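Local coordinates for quinoline 2-oxidoreductase large subunit (Pseudomonas putida, PDB 1T3Q), which carries the molybdenum-pterin cytosine dinucleotide cofactor of a bacterial molybdenum hydroxylase that probably oxidises quinoline at carbon 2, at residues L73-I87 / L261-L275. Sequence-based numbering, arbitrary orientation.
Sequences LVWCGADVAELSQGI and LHPEELLVCLLSRAL
One face of the W75 indole carries two leucine methyls: CD2 of L271 makes a CH-pi contact with the six-membered ring, 3.6 Å from its centroid and 20° off the normal, and CD2 of L73 lies beside it over the same face. L270 CB meets the ring in plane at its edge, 3.9 Å from W75 CZ3, while A274 CB approaches W75 CZ2 obliquely. The R273 chain, bent at chi3 (61°), brings its guanidinium alongside L83, NH1 4.1 Å from L83 CD2. R273 NH1 donates at 2.8 Å to a water at the guanidinium edge; this water lies 2.7 Å from L83 O and probably links the segments. L73 rests CD1 on L275 CD2 at 3.6 Å. Further along, V80 crosses L267 at about a right angle, L83 CB packs on L270 CD2, and I87 reaches CD1 over L261 O and P263 at the helix start. S84 OG accepts from G86 N in an ST turn and also bonds F236 O. This apolar packing joins the a/b hammerhead region to the molybdopterin-binding region: helix 263-275 lies against strand 71-76, outermost within this chain's seven-stranded mixed sheet, and the following helix 77-81, while L271 also touches strands 115-121 and 279-282, and L261 and L266 meet helix 226-237.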
loop_
_atom_site.group_PDB
_atom_site.type_symbol
_atom_site.label_atom_id
_atom_site.label_comp_id
_atom_site.label_asym_id
_atom_site.label_seq_id
_atom_site.Cartn_x
_atom_site.Cartn_y
_atom_site.Cartn_z
ATOM N N LEU B 73 25.487 3.659 2.792
ATOM C CA LEU B 73 26.169 3.052 1.664
ATOM C C LEU B 73 26.651 4.054 0.633
ATOM O O LEU B 73 26.026 5.091 0.420
ATOM C CB LEU B 73 25.214 2.046 1.005
ATOM C CG LEU B 73 25.549 1.319 -0.305
ATOM C CD1 LEU B 73 24.540 0.199 -0.512
ATOM C CD2 LEU B 73 25.518 2.284 -1.483
ATOM N N VAL B 74 27.779 3.743 0.002
ATOM C CA VAL B 74 28.330 4.582 -1.053
ATOM C C VAL B 74 28.883 3.641 -2.123
ATOM O O VAL B 74 29.742 2.810 -1.839
ATOM C CB VAL B 74 29.467 5.490 -0.547
ATOM C CG1 VAL B 74 30.006 6.323 -1.699
ATOM C CG2 VAL B 74 28.960 6.401 0.558
ATOM N N TRP B 75 28.372 3.766 -3.344
ATOM C CA TRP B 75 28.810 2.921 -4.454
ATOM C C TRP B 75 29.474 3.721 -5.560
ATOM O O TRP B 75 29.120 4.875 -5.804
ATOM C CB TRP B 75 27.622 2.185 -5.084
ATOM C CG TRP B 75 27.163 0.938 -4.391
ATOM C CD1 TRP B 75 27.748 0.314 -3.326
ATOM C CD2 TRP B 75 26.025 0.147 -4.746
ATOM N NE1 TRP B 75 27.040 -0.820 -2.996
ATOM C CE2 TRP B 75 25.978 -0.945 -3.853
ATOM C CE3 TRP B 75 25.037 0.255 -5.737
ATOM C CZ2 TRP B 75 24.981 -1.924 -3.918
ATOM C CZ3 TRP B 75 24.045 -0.719 -5.800
ATOM C CH2 TRP B 75 24.027 -1.794 -4.896
ATOM N N CYS B 76 30.442 3.101 -6.229
ATOM C CA CYS B 76 31.095 3.737 -7.362
ATOM C C CYS B 76 30.774 2.825 -8.549
ATOM O O CYS B 76 30.079 1.822 -8.388
ATOM C CB CYS B 76 32.607 3.857 -7.140
ATOM S SG CYS B 76 33.492 2.296 -7.003
ATOM N N GLY B 77 31.270 3.166 -9.731
ATOM C CA GLY B 77 30.983 2.364 -10.909
ATOM C C GLY B 77 31.329 0.888 -10.821
ATOM O O GLY B 77 30.610 0.050 -11.365
ATOM N N ALA B 78 32.422 0.570 -10.135
ATOM C CA ALA B 78 32.867 -0.812 -9.993
ATOM C C ALA B 78 31.913 -1.649 -9.153
ATOM O O ALA B 78 31.716 -2.836 -9.420
ATOM C CB ALA B 78 34.267 -0.849 -9.389
ATOM N N ASP B 79 31.333 -1.038 -8.126
ATOM C CA ASP B 79 30.388 -1.735 -7.268
ATOM C C ASP B 79 29.154 -2.131 -8.073
ATOM O O ASP B 79 28.663 -3.258 -7.984
ATOM C CB ASP B 79 29.949 -0.833 -6.113
ATOM C CG ASP B 79 31.084 -0.492 -5.180
ATOM O OD1 ASP B 79 31.734 -1.429 -4.676
ATOM O OD2 ASP B 79 31.325 0.710 -4.943
ATOM N N VAL B 80 28.653 -1.189 -8.859
ATOM C CA VAL B 80 27.466 -1.427 -9.667
ATOM C C VAL B 80 27.731 -2.415 -10.800
ATOM O O VAL B 80 26.914 -3.292 -11.072
ATOM C CB VAL B 80 26.935 -0.103 -10.253
ATOM C CG1 VAL B 80 25.659 -0.347 -11.027
ATOM C CG2 VAL B 80 26.690 0.890 -9.128
ATOM N N ALA B 81 28.882 -2.278 -11.449
ATOM C CA ALA B 81 29.241 -3.155 -12.559
ATOM C C ALA B 81 29.128 -4.631 -12.192
ATOM O O ALA B 81 28.890 -5.473 -13.058
ATOM C CB ALA B 81 30.653 -2.839 -13.036
ATOM N N GLU B 82 29.291 -4.947 -10.912
ATOM C CA GLU B 82 29.205 -6.332 -10.459
ATOM C C GLU B 82 27.761 -6.827 -10.431
ATOM O O GLU B 82 27.508 -8.031 -10.459
ATOM C CB GLU B 82 29.802 -6.478 -9.056
ATOM C CG GLU B 82 31.227 -5.969 -8.911
ATOM C CD GLU B 82 31.850 -6.366 -7.584
ATOM O OE1 GLU B 82 32.949 -5.862 -7.260
ATOM O OE2 GLU B 82 31.244 -7.189 -6.865
ATOM N N LEU B 83 26.820 -5.892 -10.380
ATOM C CA LEU B 83 25.406 -6.239 -10.312
ATOM C C LEU B 83 24.681 -6.100 -11.642
ATOM O O LEU B 83 23.709 -6.804 -11.903
ATOM C CB LEU B 83 24.726 -5.367 -9.252
ATOM C CG LEU B 83 25.375 -5.456 -7.865
ATOM C CD1 LEU B 83 24.755 -4.425 -6.930
ATOM C CD2 LEU B 83 25.199 -6.867 -7.309
ATOM N N SER B 84 25.154 -5.188 -12.483
ATOM C CA SER B 84 24.537 -4.965 -13.782
ATOM C C SER B 84 25.481 -4.227 -14.718
ATOM O O SER B 84 26.146 -3.274 -14.314
ATOM C CB SER B 84 23.246 -4.159 -13.618
ATOM O OG SER B 84 22.732 -3.762 -14.874
ATOM N N GLN B 85 25.529 -4.666 -15.974
ATOM C CA GLN B 85 26.396 -4.029 -16.954
ATOM C C GLN B 85 25.732 -2.749 -17.464
ATOM O O GLN B 85 26.373 -1.918 -18.109
ATOM C CB GLN B 85 26.686 -4.983 -18.120
ATOM C CG GLN B 85 25.585 -5.053 -19.165
ATOM C CD GLN B 85 25.939 -5.963 -20.333
ATOM O OE1 GLN B 85 27.093 -6.011 -20.774
ATOM N NE2 GLN B 85 24.943 -6.673 -20.852
ATOM N N GLY B 86 24.443 -2.594 -17.179
ATOM C CA GLY B 86 23.751 -1.391 -17.603
ATOM C C GLY B 86 22.625 -1.562 -18.609
ATOM O O GLY B 86 22.142 -2.666 -18.858
ATOM N N ILE B 87 22.226 -0.445 -19.205
ATOM C CA ILE B 87 21.134 -0.420 -20.165
ATOM C C ILE B 87 21.589 -0.707 -21.589
ATOM O O ILE B 87 22.284 0.104 -22.195
ATOM C CB ILE B 87 20.432 0.954 -20.142
ATOM C CG1 ILE B 87 19.965 1.267 -18.714
ATOM C CG2 ILE B 87 19.258 0.956 -21.107
ATOM C CD1 ILE B 87 19.364 2.650 -18.552
ATOM N N LEU B 261 13.842 4.256 -19.786
ATOM C CA LEU B 261 14.294 3.509 -18.627
ATOM C C LEU B 261 15.442 4.357 -18.099
ATOM O O LEU B 261 16.367 4.684 -18.843
ATOM C CB LEU B 261 14.809 2.125 -19.029
ATOM C CG LEU B 261 15.293 1.297 -17.838
ATOM C CD1 LEU B 261 14.113 0.949 -16.941
ATOM C CD2 LEU B 261 15.970 0.025 -18.331
ATOM N N HIS B 262 15.389 4.735 -16.828
ATOM C CA HIS B 262 16.454 5.563 -16.267
ATOM C C HIS B 262 17.420 4.734 -15.437
ATOM O O HIS B 262 17.019 3.799 -14.750
ATOM C CB HIS B 262 15.878 6.659 -15.365
ATOM C CG HIS B 262 14.651 7.310 -15.916
ATOM N ND1 HIS B 262 14.647 8.005 -17.106
ATOM C CD2 HIS B 262 13.378 7.345 -15.454
ATOM C CE1 HIS B 262 13.423 8.435 -17.355
ATOM N NE2 HIS B 262 12.634 8.048 -16.368
ATOM N N PRO B 263 18.716 5.057 -15.505
ATOM C CA PRO B 263 19.686 4.300 -14.714
ATOM C C PRO B 263 19.231 4.259 -13.251
ATOM O O PRO B 263 19.323 3.227 -12.590
ATOM C CB PRO B 263 20.971 5.101 -14.900
ATOM C CG PRO B 263 20.854 5.568 -16.312
ATOM C CD PRO B 263 19.391 6.002 -16.415
ATOM N N GLU B 264 18.717 5.384 -12.758
ATOM C CA GLU B 264 18.273 5.459 -11.369
ATOM C C GLU B 264 17.177 4.462 -11.000
ATOM O O GLU B 264 17.115 4.018 -9.857
ATOM C CB GLU B 264 17.826 6.884 -11.023
ATOM C CG GLU B 264 18.957 7.902 -11.040
ATOM C CD GLU B 264 19.125 8.602 -12.375
ATOM O OE1 GLU B 264 18.905 7.964 -13.428
ATOM O OE2 GLU B 264 19.491 9.796 -12.371
ATOM N N GLU B 265 16.312 4.106 -11.950
ATOM C CA GLU B 265 15.254 3.139 -11.653
ATOM C C GLU B 265 15.883 1.794 -11.320
ATOM O O GLU B 265 15.440 1.088 -10.412
ATOM C CB GLU B 265 14.293 2.988 -12.844
ATOM C CG GLU B 265 13.455 4.230 -13.098
ATOM C CD GLU B 265 12.577 4.117 -14.336
ATOM O OE1 GLU B 265 11.339 4.235 -14.201
ATOM O OE2 GLU B 265 13.124 3.923 -15.442
ATOM N N LEU B 266 16.932 1.439 -12.053
ATOM C CA LEU B 266 17.599 0.180 -11.793
ATOM C C LEU B 266 18.376 0.308 -10.494
ATOM O O LEU B 266 18.348 -0.593 -9.659
ATOM C CB LEU B 266 18.552 -0.175 -12.940
ATOM C CG LEU B 266 17.901 -0.366 -14.314
ATOM C CD1 LEU B 266 18.964 -0.777 -15.327
ATOM C CD2 LEU B 266 16.821 -1.422 -14.227
ATOM N N LEU B 267 19.044 1.443 -10.319
ATOM C CA LEU B 267 19.845 1.662 -9.125
ATOM C C LEU B 267 19.071 1.536 -7.827
ATOM O O LEU B 267 19.539 0.876 -6.901
ATOM C CB LEU B 267 20.552 3.016 -9.194
ATOM C CG LEU B 267 21.709 3.090 -10.198
ATOM C CD1 LEU B 267 22.153 4.528 -10.368
ATOM C CD2 LEU B 267 22.878 2.212 -9.713
ATOM N N VAL B 268 17.889 2.144 -7.731
ATOM C CA VAL B 268 17.153 2.023 -6.476
ATOM C C VAL B 268 16.792 0.575 -6.169
ATOM O O VAL B 268 16.775 0.173 -5.007
ATOM C CB VAL B 268 15.878 2.906 -6.446
ATOM C CG1 VAL B 268 16.285 4.374 -6.422
ATOM C CG2 VAL B 268 14.995 2.613 -7.652
ATOM N N CYS B 269 16.523 -0.217 -7.204
ATOM C CA CYS B 269 16.192 -1.623 -6.990
ATOM C C CYS B 269 17.414 -2.352 -6.451
ATOM O O CYS B 269 17.317 -3.138 -5.507
ATOM C CB CYS B 269 15.744 -2.279 -8.298
ATOM S SG CYS B 269 14.181 -1.631 -8.939
ATOM N N LEU B 270 18.567 -2.086 -7.058
ATOM C CA LEU B 270 19.809 -2.715 -6.632
ATOM C C LEU B 270 20.158 -2.288 -5.212
ATOM O O LEU B 270 20.569 -3.102 -4.393
ATOM C CB LEU B 270 20.947 -2.333 -7.585
ATOM C CG LEU B 270 20.849 -2.881 -9.013
ATOM C CD1 LEU B 270 21.988 -2.334 -9.850
ATOM C CD2 LEU B 270 20.890 -4.403 -8.987
ATOM N N LEU B 271 19.976 -1.004 -4.925
ATOM C CA LEU B 271 20.280 -0.465 -3.608
ATOM C C LEU B 271 19.360 -1.013 -2.526
ATOM O O LEU B 271 19.816 -1.368 -1.436
ATOM C CB LEU B 271 20.207 1.064 -3.644
ATOM C CG LEU B 271 21.327 1.750 -4.434
ATOM C CD1 LEU B 271 20.968 3.206 -4.704
ATOM C CD2 LEU B 271 22.639 1.646 -3.647
ATOM N N SER B 272 18.065 -1.085 -2.817
ATOM C CA SER B 272 17.129 -1.600 -1.834
ATOM C C SER B 272 17.410 -3.070 -1.558
ATOM O O SER B 272 17.315 -3.522 -0.418
ATOM C CB SER B 272 15.685 -1.437 -2.308
ATOM O OG SER B 272 14.801 -1.987 -1.347
ATOM N N ARG B 273 17.754 -3.826 -2.597
ATOM C CA ARG B 273 18.046 -5.241 -2.390
ATOM C C ARG B 273 19.293 -5.363 -1.517
ATOM O O ARG B 273 19.344 -6.182 -0.610
ATOM C CB ARG B 273 18.279 -5.954 -3.724
ATOM C CG ARG B 273 18.522 -7.458 -3.573
ATOM C CD ARG B 273 18.643 -8.162 -4.921
ATOM N NE ARG B 273 19.765 -7.645 -5.697
ATOM C CZ ARG B 273 20.136 -8.111 -6.884
ATOM N NH1 ARG B 273 21.174 -7.574 -7.514
ATOM N NH2 ARG B 273 19.475 -9.120 -7.439
ATOM N N ALA B 274 20.293 -4.535 -1.790
ATOM C CA ALA B 274 21.540 -4.569 -1.032
ATOM C C ALA B 274 21.386 -4.161 0.434
ATOM O O ALA B 274 22.007 -4.750 1.314
ATOM C CB ALA B 274 22.583 -3.676 -1.709
ATOM N N LEU B 275 20.546 -3.165 0.700
ATOM C CA LEU B 275 20.366 -2.674 2.064
ATOM C C LEU B 275 19.225 -3.295 2.863
ATOM O O LEU B 275 19.189 -3.171 4.088
ATOM C CB LEU B 275 20.190 -1.150 2.042
ATOM C CG LEU B 275 21.346 -0.329 1.468
ATOM C CD1 LEU B 275 20.910 1.120 1.275
ATOM C CD2 LEU B 275 22.547 -0.409 2.403
HETATM O O HOH W 1 22.018 -7.970 -10.128
#